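STAS/SEC14 domain-containing protein (Shewanella loihica PV-4, PDB 2Q3L) is of unknown function but adopts a SpoIIAA-like fold of the STAS/SEC14 type, and may associate with membranes and bind ligands. Local coordinates at residues 33-36 with 37-40; 67-70 with 71-75; 96-99 with 100-104. All coordinates share one frame; numbering follows the deposited sequence.

All three contacts are local. Each joins successive turns of one helix, so none closes a long loop, and none nests in or crosses another. From the N terminus, interaction 1 comes first, on helix 32-45 between parallel strands 19-30 and 54-66. Interaction 2 follows at the start of helix 68-81, between strands 54-66 and 85-91. These two helices pack together: Y35 CB lies 3.6 Å from D73 CB, and the Y35 side chain also meets A70 and D74. Both contacts also touch the second subunit. Interaction 3 stands apart on helix 95-107, before the last strand, 111-115. Its centre is about 24 Å from that of interaction 1, across the chain's centre.

Interaction 1 (33-36 with 37-40); sequences EDYE and QMTP
Y35 and M38, a selenomethionine, lie side by side and point the same way. The terminal methyl CE of M38 sits 3.9 Å from CD2 of the Y35 ring and approaches it obliquely. M38 places CG anti to its own N (chi1 -180°), and the chain then bends at chi2 and chi3, which carries CE back to the ring. One turn on, the backbone oxygen of Y35 meets T39. The T39 hydroxyl OG1 donates to Y35 O at 2.5 Å, a very short bond whose exact length is doubtful. T39 N also reaches Y35 O, but only weakly. The two preceding i to i+4 bonds are Q37 N to E33 O at 3.0 Å and M38 N to D34 O at 3.2 Å. The contact lies on helix 32-45, the crossover of a beta-alpha-beta unit between strands 19-30 and 54-66. P40 has no N-H to give, and the helix is kinked there; its CD lies 3.3 Å from E36 O. Further out, Y35 packs against L77 of helix 68-81, while Y35 and M38 both touch I9 on strand 7-16. The Y35 hydroxyl bonds to a bound methylpentanediol, probably from the crystallisation liquor. D34 is buried, and its OD2 is hydrogen-bonded to H7 ND1 and T31 N. Q37 packs against G1 of the second subunit.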
loop_
_atom_site.group_PDB
_atom_site.type_symbol
_atom_site.label_atom_id
_atom_site.label_comp_id
_atom_site.label_asym_id
_atom_site.label_seq_id
_atom_site.Cartn_x
_atom_site.Cartn_y
_atom_site.Cartn_z
ATOM N N GLU A 33 -6.494 -0.712 0.424
ATOM C CA GLU A 33 -7.298 -1.324 1.461
ATOM C C GLU A 33 -7.943 -0.227 2.309
ATOM O O GLU A 33 -9.069 -0.389 2.713
ATOM C CB GLU A 33 -6.482 -2.276 2.320
ATOM C CG GLU A 33 -5.978 -3.540 1.565
ATOM C CD GLU A 33 -4.948 -3.291 0.386
ATOM O OE1 GLU A 33 -4.120 -2.332 0.448
ATOM O OE2 GLU A 33 -4.958 -4.089 -0.602
ATOM N N ASP A 34 -7.260 0.897 2.517
ATOM C CA ASP A 34 -7.840 2.030 3.267
ATOM C C ASP A 34 -9.006 2.636 2.506
ATOM O O ASP A 34 -10.011 2.962 3.139
ATOM C CB ASP A 34 -6.791 3.116 3.608
ATOM C CG ASP A 34 -5.672 2.598 4.504
ATOM O OD1 ASP A 34 -5.872 1.557 5.172
ATOM O OD2 ASP A 34 -4.589 3.209 4.504
ATOM N N TYR A 35 -8.858 2.832 1.178
ATOM C CA TYR A 35 -9.949 3.346 0.343
ATOM C C TYR A 35 -11.105 2.360 0.291
ATOM O O TYR A 35 -12.260 2.761 0.269
ATOM C CB TYR A 35 -9.464 3.759 -1.061
ATOM C CG TYR A 35 -8.844 5.127 -1.030
ATOM C CD1 TYR A 35 -7.502 5.305 -0.663
ATOM C CD2 TYR A 35 -9.619 6.254 -1.245
ATOM C CE1 TYR A 35 -6.924 6.618 -0.546
ATOM C CE2 TYR A 35 -9.058 7.558 -1.162
ATOM C CZ TYR A 35 -7.709 7.716 -0.806
ATOM O OH TYR A 35 -7.172 8.970 -0.724
ATOM N N GLU A 36 -10.798 1.078 0.237
ATOM C CA GLU A 36 -11.818 0.073 0.315
ATOM C C GLU A 36 -12.614 0.096 1.612
ATOM O O GLU A 36 -13.796 -0.087 1.559
ATOM C CB GLU A 36 -11.216 -1.334 0.157
ATOM C CG GLU A 36 -10.935 -1.697 -1.237
ATOM C CD GLU A 36 -10.555 -3.156 -1.352
ATOM O OE1 GLU A 36 -9.816 -3.643 -0.461
ATOM O OE2 GLU A 36 -10.997 -3.804 -2.337
ATOM N N GLN A 37 -11.959 0.249 2.764
ATOM C CA GLN A 37 -12.654 0.324 4.047
ATOM C C GLN A 37 -13.573 1.542 4.156
ATOM O O GLN A 37 -14.635 1.501 4.768
ATOM C CB GLN A 37 -11.681 0.443 5.213
ATOM C CG GLN A 37 -10.908 -0.801 5.598
ATOM C CD GLN A 37 -9.876 -0.511 6.728
ATOM O OE1 GLN A 37 -10.107 0.324 7.632
ATOM N NE2 GLN A 37 -8.729 -1.193 6.653
HETATM N N MSE A 38 -13.153 2.626 3.554
HETATM C CA MSE A 38 -13.871 3.904 3.656
HETATM C C MSE A 38 -15.016 4.093 2.648
HETATM O O MSE A 38 -15.908 4.937 2.847
HETATM C CB MSE A 38 -12.796 5.021 3.513
HETATM C CG MSE A 38 -13.297 6.464 3.586
HETATM SE SE MSE A 38 -13.784 7.100 1.794
HETATM C CE MSE A 38 -12.130 7.902 1.177
ATOM N N THR A 39 -14.947 3.364 1.534
ATOM C CA THR A 39 -15.844 3.608 0.413
ATOM C C THR A 39 -17.336 3.368 0.704
ATOM O O THR A 39 -18.145 4.199 0.309
ATOM C CB THR A 39 -15.350 2.920 -0.870
ATOM O OG1 THR A 39 -14.076 3.494 -1.235
ATOM C CG2 THR A 39 -16.332 3.114 -2.017
ATOM N N PRO A 40 -17.695 2.242 1.369
ATOM C CA PRO A 40 -19.092 2.003 1.734
ATOM C C PRO A 40 -19.684 3.093 2.633
ATOM O O PRO A 40 -20.833 3.459 2.435
ATOM C CB PRO A 40 -19.039 0.674 2.464
ATOM C CG PRO A 40 -17.773 0.024 2.000
ATOM C CD PRO A 40 -16.822 1.115 1.745
#

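Interaction 2 (67-70 with 71-75)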
loop_
_atom_site.group_PDB
_atom_site.type_symbol
_atom_site.label_atom_id
_atom_site.label_comp_id
_atom_site.label_asym_id
_atom_site.label_seq_id
_atom_site.Cartn_x
_atom_site.Cartn_y
_atom_site.Cartn_z
ATOM N N SER A 67 -0.372 5.445 -1.802
ATOM C CA SER A 67 0.236 4.448 -2.677
ATOM C C SER A 67 -0.275 4.742 -4.075
ATOM O O SER A 67 -1.213 5.533 -4.259
ATOM C CB SER A 67 -0.164 3.022 -2.310
ATOM O OG SER A 67 -1.559 2.751 -2.580
ATOM N N LEU A 68 0.319 4.080 -5.052
ATOM C CA LEU A 68 -0.053 4.278 -6.439
ATOM C C LEU A 68 -1.503 3.865 -6.647
ATOM O O LEU A 68 -2.310 4.618 -7.232
ATOM C CB LEU A 68 0.902 3.478 -7.347
ATOM C CG LEU A 68 0.652 3.437 -8.859
ATOM C CD1 LEU A 68 0.551 4.839 -9.452
ATOM C CD2 LEU A 68 1.738 2.600 -9.542
ATOM N N HIS A 69 -1.843 2.671 -6.155
ATOM C CA HIS A 69 -3.206 2.166 -6.274
ATOM C C HIS A 69 -4.180 3.115 -5.546
ATOM O O HIS A 69 -5.240 3.413 -6.075
ATOM C CB HIS A 69 -3.293 0.750 -5.715
ATOM C CG HIS A 69 -4.505 -0.025 -6.131
ATOM N ND1 HIS A 69 -4.596 -1.396 -5.946
ATOM C CD2 HIS A 69 -5.644 0.346 -6.773
ATOM C CE1 HIS A 69 -5.745 -1.823 -6.444
ATOM N NE2 HIS A 69 -6.385 -0.792 -6.968
ATOM N N ALA A 70 -3.819 3.584 -4.343
ATOM C CA ALA A 70 -4.637 4.507 -3.583
ATOM C C ALA A 70 -4.900 5.813 -4.341
ATOM O O ALA A 70 -6.027 6.310 -4.324
ATOM C CB ALA A 70 -4.039 4.799 -2.253
ATOM N N ALA A 71 -3.884 6.351 -5.020
ATOM C CA ALA A 71 -4.071 7.550 -5.824
ATOM C C ALA A 71 -5.130 7.331 -6.915
ATOM O O ALA A 71 -5.895 8.226 -7.241
ATOM C CB ALA A 71 -2.763 7.979 -6.440
ATOM N N TRP A 72 -5.149 6.152 -7.508
ATOM C CA TRP A 72 -6.171 5.827 -8.479
ATOM C C TRP A 72 -7.561 5.706 -7.868
ATOM O O TRP A 72 -8.510 6.153 -8.491
ATOM C CB TRP A 72 -5.798 4.571 -9.253
ATOM C CG TRP A 72 -4.612 4.781 -10.121
ATOM C CD1 TRP A 72 -4.217 5.972 -10.726
ATOM C CD2 TRP A 72 -3.712 3.791 -10.587
ATOM N NE1 TRP A 72 -3.110 5.773 -11.481
ATOM C CE2 TRP A 72 -2.773 4.447 -11.430
ATOM C CE3 TRP A 72 -3.619 2.410 -10.415
ATOM C CZ2 TRP A 72 -1.752 3.774 -12.067
ATOM C CZ3 TRP A 72 -2.589 1.737 -11.056
ATOM C CH2 TRP A 72 -1.670 2.419 -11.864
ATOM N N ASP A 73 -7.663 5.082 -6.676
ATOM C CA ASP A 73 -8.925 4.974 -5.924
ATOM C C ASP A 73 -9.455 6.375 -5.634
ATOM O O ASP A 73 -10.650 6.640 -5.739
ATOM C CB ASP A 73 -8.731 4.272 -4.538
ATOM C CG ASP A 73 -8.451 2.790 -4.650
ATOM O OD1 ASP A 73 -9.023 2.161 -5.537
ATOM O OD2 ASP A 73 -7.684 2.239 -3.838
ATOM N N ASP A 74 -8.560 7.245 -5.175
ATOM C CA ASP A 74 -8.924 8.620 -4.893
ATOM C C ASP A 74 -9.498 9.346 -6.114
ATOM O O ASP A 74 -10.510 10.016 -6.036
ATOM C CB ASP A 74 -7.705 9.345 -4.410
ATOM C CG ASP A 74 -8.036 10.710 -3.840
ATOM O OD1 ASP A 74 -8.906 10.753 -2.962
ATOM O OD2 ASP A 74 -7.412 11.720 -4.240
ATOM N N LEU A 75 -8.843 9.228 -7.254
ATOM C CA LEU A 75 -9.333 9.871 -8.469
ATOM C C LEU A 75 -10.682 9.305 -8.896
ATOM O O LEU A 75 -11.558 10.045 -9.348
ATOM C CB LEU A 75 -8.310 9.762 -9.591
ATOM C CG LEU A 75 -8.650 10.336 -10.962
ATOM C CD1 LEU A 75 -9.035 11.814 -10.830
ATOM C CD2 LEU A 75 -7.447 10.137 -11.850
#
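L68 sets CG opposite its own N (chi1 175°), whereas W72 sets CG opposite its carbonyl carbon (chi1 -67°), and these torsions bring the leucine tip and the indole onto each other. The W72 indole swings back along the helix, and L68 CD1 comes to lie over one face of it. This is a CH-pi contact: CD1 is 4.1 Å from the centroid of the six-membered ring, 29° off the ring normal. Its nearest ring atom is W72 CZ2, at 3.6 Å. L68 CG adds a second touch near W72 CH2, at 3.9 Å. The pair sits at the first turn of helix 68-81, the connection between parallel strands 54-66 and 85-91 in this SpoIIAA-like fold. S67 is the N-cap. Its OG accepts from A70 N, although the position of OG is less certain. S67 O takes the bond from A71 N at 2.9 Å, and D74 N donates to A70 O at 2.8 Å. With an alanine at L68, the W72 indole would probably lose the alkyl cover on that face and be freer to turn. L68 also packs on W72 of the second subunit, and W72 on L68 of that subunit. Nearby, H69 CD2 comes within 4.0 Å of D73 OD1. H32 serves both residues: it stacks on the H69 ring and bonds to D73 OD2.

Interaction 3 (96-99 with 100-104); sequences LQEW and ATRVA
V103 packs closely on W99, one helical turn before it. Its methyl CG2 lies over one face of the indole, 3.9 Å from the centroid of the six-membered ring and only 19° off the normal. The nearest ring atom is W99 CZ2, at 3.7 Å. W99 holds CG anti to its N (chi1 174°), which turns the indole outward from the helix, where V103 CG2 comes over its face. T101 is the buried part of the contact. Its OG1 donates to Q97 O at 2.8 Å, and its backbone N donates to the same oxygen at 3.1 Å. The two donors come from opposite faces of the carbonyl plane. Q97, E98 and T101 all touch F114, so helix 95-107 rests on strand 111-115, outermost in the sheet of this chain. W99 and R102, by contrast, are exposed, and the R102 end is the loose part of the contact. R102 NH2 stands at the edge of the W99 indole, near its plane and 3.8 Å from CD1. The guanidinium is turned 80° from the ring, so it does not stack on it. E98 OE2 and R102 NE are 4.5 Å apart, beyond a salt bridge. Further along the helix, A104 O accepts from the hydroxyl of T108, a residue of the sodium site. The E98-R102 attraction is therefore probably weak, whereas Q97 O is gripped by two donors of T101 and W99 meets V103 in a close apolar contact.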
loop_
_atom_site.group_PDB
_atom_site.type_symbol
_atom_site.label_atom_id
_atom_site.label_comp_id
_atom_site.label_asym_id
_atom_site.label_seq_id
_atom_site.Cartn_x
_atom_site.Cartn_y
_atom_site.Cartn_z
ATOM N N LEU A 96 3.311 24.427 0.548
ATOM C CA LEU A 96 3.335 23.396 -0.479
ATOM C C LEU A 96 2.000 22.656 -0.491
ATOM O O LEU A 96 1.464 22.336 -1.558
ATOM C CB LEU A 96 4.527 22.500 -0.220
ATOM C CG LEU A 96 5.152 21.688 -1.321
ATOM C CD1 LEU A 96 5.356 22.456 -2.570
ATOM C CD2 LEU A 96 6.451 21.212 -0.783
ATOM N N GLN A 97 1.426 22.405 0.683
ATOM C CA GLN A 97 0.094 21.790 0.725
ATOM C C GLN A 97 -0.985 22.781 0.296
ATOM O O GLN A 97 -2.054 22.356 -0.197
ATOM C CB GLN A 97 -0.269 21.243 2.123
ATOM C CG GLN A 97 0.430 19.956 2.514
ATOM C CD GLN A 97 -0.039 19.411 3.847
ATOM O OE1 GLN A 97 -0.742 20.055 4.587
ATOM N NE2 GLN A 97 0.349 18.210 4.142
ATOM N N GLU A 98 -0.747 24.076 0.550
ATOM C CA GLU A 98 -1.684 25.118 0.144
ATOM C C GLU A 98 -1.692 25.141 -1.370
ATOM O O GLU A 98 -2.727 25.087 -1.998
ATOM C CB GLU A 98 -1.296 26.496 0.689
ATOM C CG GLU A 98 -2.307 27.580 0.269
ATOM C CD GLU A 98 -1.928 28.969 0.715
ATOM O OE1 GLU A 98 -0.784 29.173 1.191
ATOM O OE2 GLU A 98 -2.795 29.857 0.585
ATOM N N TRP A 99 -0.524 25.146 -1.956
ATOM C CA TRP A 99 -0.389 25.111 -3.395
ATOM C C TRP A 99 -1.080 23.889 -4.009
ATOM O O TRP A 99 -1.837 24.034 -4.944
ATOM C CB TRP A 99 1.098 25.171 -3.771
ATOM C CG TRP A 99 1.321 25.000 -5.197
ATOM C CD1 TRP A 99 1.252 25.962 -6.147
ATOM C CD2 TRP A 99 1.639 23.783 -5.871
ATOM N NE1 TRP A 99 1.512 25.421 -7.375
ATOM C CE2 TRP A 99 1.744 24.081 -7.233
ATOM C CE3 TRP A 99 1.861 22.472 -5.450
ATOM C CZ2 TRP A 99 2.062 23.121 -8.180
ATOM C CZ3 TRP A 99 2.148 21.513 -6.392
ATOM C CH2 TRP A 99 2.248 21.839 -7.740
ATOM N N ALA A 100 -0.849 22.706 -3.466
ATOM C CA ALA A 100 -1.516 21.480 -3.942
ATOM C C ALA A 100 -3.034 21.542 -3.836
ATOM O O ALA A 100 -3.726 20.893 -4.588
ATOM C CB ALA A 100 -1.017 20.262 -3.174
ATOM N N THR A 101 -3.541 22.298 -2.871
ATOM C CA THR A 101 -4.986 22.487 -2.687
ATOM C C THR A 101 -5.538 23.372 -3.812
ATOM O O THR A 101 -6.633 23.124 -4.306
ATOM C CB THR A 101 -5.277 23.098 -1.288
ATOM O OG1 THR A 101 -4.832 22.175 -0.279
ATOM C CG2 THR A 101 -6.744 23.306 -1.087
ATOM N N ARG A 102 -4.756 24.392 -4.193
ATOM C CA ARG A 102 -5.071 25.311 -5.284
ATOM C C ARG A 102 -5.053 24.586 -6.625
ATOM O O ARG A 102 -5.894 24.844 -7.494
ATOM C CB ARG A 102 -4.128 26.515 -5.271
ATOM C CG ARG A 102 -4.426 27.412 -4.070
ATOM C CD ARG A 102 -3.752 28.816 -4.108
ATOM N NE ARG A 102 -2.339 28.808 -3.742
ATOM C CZ ARG A 102 -1.299 28.954 -4.571
ATOM N NH1 ARG A 102 -1.464 29.135 -5.883
ATOM N NH2 ARG A 102 -0.061 28.924 -4.074
ATOM N N VAL A 103 -4.113 23.668 -6.791
ATOM C CA VAL A 103 -4.090 22.821 -7.974
ATOM C C VAL A 103 -5.338 21.937 -7.974
ATOM O O VAL A 103 -6.066 21.868 -8.983
ATOM C CB VAL A 103 -2.822 21.978 -8.016
ATOM C CG1 VAL A 103 -2.902 20.922 -9.091
ATOM C CG2 VAL A 103 -1.620 22.862 -8.240
ATOM N N ALA A 104 -5.641 21.265 -6.860
ATOM C CA ALA A 104 -6.875 20.454 -6.834
ATOM C C ALA A 104 -8.128 21.287 -7.154
ATOM O O ALA A 104 -9.084 20.787 -7.774
ATOM C CB ALA A 104 -7.068 19.858 -5.496
#